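Long-range contact in 361aa long hypothetical D-aminopeptidase (Pyrococcus horikoshii, PDB 2DRH), which is of unknown function but probably acts as an aminopeptidase of the S58 type: residues K2-F13 with E317-L328. Numbering follows the deposited sequence.
Sequences KAQELGIKIGVF and EAVEEAIINSLL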
# COMPACT_ATOMS: atom_id res chain seq x y z
N LYS A 2 2.39 -5.70 37.09
CA LYS A 2 2.02 -4.69 36.10
C LYS A 2 2.31 -3.27 36.58
O LYS A 2 2.37 -3.02 37.78
CB LYS A 2 0.54 -4.83 35.75
CG LYS A 2 0.08 -6.26 35.53
CD LYS A 2 0.67 -6.88 34.27
CE LYS A 2 -0.04 -6.37 33.02
NZ LYS A 2 -1.45 -6.84 32.95
N ALA A 3 2.48 -2.36 35.64
CA ALA A 3 2.77 -0.96 35.95
C ALA A 3 1.81 -0.34 36.96
O ALA A 3 2.22 0.48 37.79
CB ALA A 3 2.77 -0.13 34.66
N GLN A 4 0.53 -0.71 36.90
CA GLN A 4 -0.46 -0.16 37.82
C GLN A 4 -0.03 -0.35 39.27
O GLN A 4 0.18 0.62 39.99
CB GLN A 4 -1.82 -0.84 37.60
CG GLN A 4 -2.37 -0.74 36.19
CD GLN A 4 -2.59 0.70 35.75
OE1 GLN A 4 -3.24 1.48 36.44
NE2 GLN A 4 -2.05 1.05 34.58
N GLU A 5 0.11 -1.61 39.67
CA GLU A 5 0.52 -1.96 41.03
C GLU A 5 1.84 -1.33 41.46
O GLU A 5 2.28 -1.51 42.60
CB GLU A 5 0.63 -3.49 41.17
CG GLU A 5 -0.60 -4.28 40.73
CD GLU A 5 -0.64 -4.55 39.23
OE1 GLU A 5 -0.83 -3.59 38.45
OE2 GLU A 5 -0.48 -5.72 38.84
N LEU A 6 2.48 -0.59 40.56
CA LEU A 6 3.74 0.08 40.87
C LEU A 6 3.57 1.59 40.89
O LEU A 6 4.52 2.33 41.09
CB LEU A 6 4.82 -0.28 39.85
CG LEU A 6 5.42 -1.69 39.92
CD1 LEU A 6 6.54 -1.80 38.90
CD2 LEU A 6 5.95 -1.96 41.31
N GLY A 7 2.34 2.04 40.68
CA GLY A 7 2.07 3.46 40.69
C GLY A 7 2.43 4.16 39.39
O GLY A 7 2.22 5.37 39.26
N ILE A 8 2.99 3.42 38.44
CA ILE A 8 3.37 4.00 37.16
C ILE A 8 2.12 4.26 36.33
O ILE A 8 1.38 3.34 35.99
CB ILE A 8 4.32 3.06 36.38
CG1 ILE A 8 5.61 2.85 37.18
CG2 ILE A 8 4.62 3.66 35.01
CD1 ILE A 8 6.57 1.87 36.55
N LYS A 9 1.88 5.53 36.02
CA LYS A 9 0.71 5.93 35.25
C LYS A 9 1.06 6.15 33.79
O LYS A 9 1.98 6.92 33.48
CB LYS A 9 0.13 7.22 35.82
CG LYS A 9 -0.20 7.20 37.31
CD LYS A 9 -0.34 8.62 37.85
CE LYS A 9 -0.78 8.64 39.30
NZ LYS A 9 -2.19 8.20 39.46
N ILE A 10 0.34 5.49 32.90
CA ILE A 10 0.55 5.64 31.47
C ILE A 10 -0.79 5.95 30.82
O ILE A 10 -1.74 5.19 30.95
CB ILE A 10 1.14 4.36 30.84
CG1 ILE A 10 2.59 4.18 31.29
CG2 ILE A 10 1.07 4.43 29.32
CD1 ILE A 10 3.23 2.91 30.81
N GLY A 11 -0.86 7.10 30.15
CA GLY A 11 -2.09 7.50 29.50
C GLY A 11 -3.06 8.17 30.45
O GLY A 11 -2.72 8.44 31.61
N VAL A 12 -4.27 8.43 29.98
CA VAL A 12 -5.29 9.09 30.78
C VAL A 12 -6.57 8.27 30.88
O VAL A 12 -7.49 8.62 31.62
CB VAL A 12 -5.65 10.47 30.19
CG1 VAL A 12 -4.40 11.34 30.11
CG2 VAL A 12 -6.27 10.30 28.82
N PHE A 13 -6.65 7.19 30.12
CA PHE A 13 -7.84 6.35 30.16
C PHE A 13 -7.67 5.29 31.24
O PHE A 13 -6.55 4.89 31.54
CB PHE A 13 -8.08 5.67 28.81
CG PHE A 13 -8.53 6.62 27.73
CD1 PHE A 13 -9.73 7.31 27.85
CD2 PHE A 13 -7.76 6.82 26.59
CE1 PHE A 13 -10.15 8.19 26.85
CE2 PHE A 13 -8.17 7.69 25.59
CZ PHE A 13 -9.37 8.38 25.72
N GLU A 317 -2.05 3.87 24.16
CA GLU A 317 -1.87 3.68 25.59
C GLU A 317 -1.73 2.21 25.97
O GLU A 317 -0.79 1.83 26.66
CB GLU A 317 -3.04 4.28 26.37
CG GLU A 317 -2.84 5.71 26.79
CD GLU A 317 -4.06 6.28 27.49
OE1 GLU A 317 -4.61 5.61 28.39
OE2 GLU A 317 -4.47 7.40 27.14
N ALA A 318 -2.68 1.40 25.53
CA ALA A 318 -2.66 -0.03 25.82
C ALA A 318 -1.34 -0.66 25.37
O ALA A 318 -0.77 -1.48 26.07
CB ALA A 318 -3.83 -0.72 25.14
N VAL A 319 -0.87 -0.28 24.18
CA VAL A 319 0.38 -0.82 23.67
C VAL A 319 1.57 -0.39 24.52
O VAL A 319 2.38 -1.22 24.90
CB VAL A 319 0.64 -0.39 22.20
CG1 VAL A 319 2.09 -0.73 21.78
CG2 VAL A 319 -0.35 -1.10 21.28
N GLU A 320 1.66 0.90 24.84
CA GLU A 320 2.78 1.38 25.65
C GLU A 320 2.87 0.64 26.98
O GLU A 320 3.95 0.18 27.36
CB GLU A 320 2.68 2.89 25.90
CG GLU A 320 3.89 3.47 26.63
CD GLU A 320 3.82 4.98 26.84
OE1 GLU A 320 3.11 5.67 26.06
OE2 GLU A 320 4.48 5.48 27.78
N GLU A 321 1.76 0.54 27.70
CA GLU A 321 1.80 -0.15 28.97
C GLU A 321 2.06 -1.64 28.76
O GLU A 321 2.82 -2.25 29.51
CB GLU A 321 0.50 0.05 29.77
CG GLU A 321 0.70 -0.21 31.27
CD GLU A 321 -0.60 -0.49 32.02
OE1 GLU A 321 -1.57 0.29 31.88
OE2 GLU A 321 -0.65 -1.49 32.77
N ALA A 322 1.42 -2.22 27.75
CA ALA A 322 1.60 -3.65 27.47
C ALA A 322 3.08 -3.99 27.27
O ALA A 322 3.53 -5.06 27.70
CB ALA A 322 0.80 -4.06 26.25
N ILE A 323 3.82 -3.10 26.62
CA ILE A 323 5.24 -3.33 26.39
C ILE A 323 5.97 -3.32 27.72
O ILE A 323 6.75 -4.23 28.02
CB ILE A 323 5.85 -2.24 25.47
CG1 ILE A 323 5.27 -2.39 24.06
CG2 ILE A 323 7.38 -2.37 25.45
CD1 ILE A 323 5.68 -1.29 23.10
N ILE A 324 5.71 -2.29 28.53
CA ILE A 324 6.35 -2.20 29.84
C ILE A 324 6.02 -3.43 30.70
O ILE A 324 6.91 -4.03 31.31
CB ILE A 324 5.93 -0.90 30.57
CG1 ILE A 324 6.36 0.32 29.75
CG2 ILE A 324 6.53 -0.86 31.97
CD1 ILE A 324 7.83 0.31 29.33
N ASN A 325 4.74 -3.81 30.73
CA ASN A 325 4.33 -4.98 31.50
C ASN A 325 5.06 -6.25 31.08
O ASN A 325 5.29 -7.14 31.90
CB ASN A 325 2.81 -5.20 31.39
CG ASN A 325 2.02 -4.10 32.06
OD1 ASN A 325 2.42 -3.59 33.10
ND2 ASN A 325 0.87 -3.73 31.49
N SER A 326 5.44 -6.34 29.81
CA SER A 326 6.16 -7.52 29.32
C SER A 326 7.52 -7.57 30.00
O SER A 326 8.10 -8.64 30.17
CB SER A 326 6.34 -7.48 27.79
OG SER A 326 7.35 -6.56 27.41
N LEU A 327 8.04 -6.40 30.38
CA LEU A 327 9.33 -6.33 31.06
C LEU A 327 9.13 -6.59 32.56
O LEU A 327 9.87 -7.36 33.17
CB LEU A 327 9.97 -4.96 30.84
CG LEU A 327 10.25 -4.57 29.38
CD1 LEU A 327 10.75 -3.12 29.33
CD2 LEU A 327 11.28 -5.50 28.77
N LEU A 328 8.13 -5.93 33.14
CA LEU A 328 7.81 -6.09 34.56
C LEU A 328 7.41 -7.52 34.93
O LEU A 328 7.64 -7.96 36.05
CB LEU A 328 6.68 -5.13 34.95
CG LEU A 328 6.99 -3.64 35.03
CD1 LEU A 328 5.72 -2.82 35.19
CD2 LEU A 328 7.93 -3.41 36.19
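The carboxylate of Glu317 takes two successive backbone N-H groups, one on each oxygen. Val12 N donates to Glu317 OE2 at 3.0 Å, coming from above the carboxylate plane. Phe13 N donates to the syn lone pair of Glu317 OE1 at 3.1 Å. These bonds tie one end of the N-terminal arm, residues 2-13, of the DmpA-like S58 fold to helix 309-328. Arg190 of strand 184-193 forms a salt bridge with the same OE1, so the buried carboxylate also has a partner on the sheet. Replacing Glu317 by an alanine removes both acceptors, and the N-H groups of Val12 and Phe13 would probably lose these bonds, with Arg190 short of one anionic partner.

Ile10 fills the middle of the contact. Its CD1 lies 3.8 Å from Glu321 CA, and its CG2 rests on the carboxylate end of Glu320, whose charge is met by Arg268. With CG anti to the backbone N (chi1 -159°), Glu321 extends toward the arm. Gln4 NE2 reaches its OE1 at 2.8 Å, but the bond is bent and weak. Arg190 forms a salt bridge with that oxygen. Asn325 ND2 and Asn19 both bond OE2.

Leu6 and Leu328 meet tip to tip. The side chains of Lys2 and Asn325 cross at about a right angle, with Lys2 CE 3.2 Å from Asn325 ND2, while Lys2 NZ forms a salt bridge with Glu167. Asn325 ND2 donates to Glu321 OE2 almost straight (174°), which helps fix the turn of the amide. Its other end, OD1, accepts Ala3 N at 2.8 Å, nearly in line with the C=O bond.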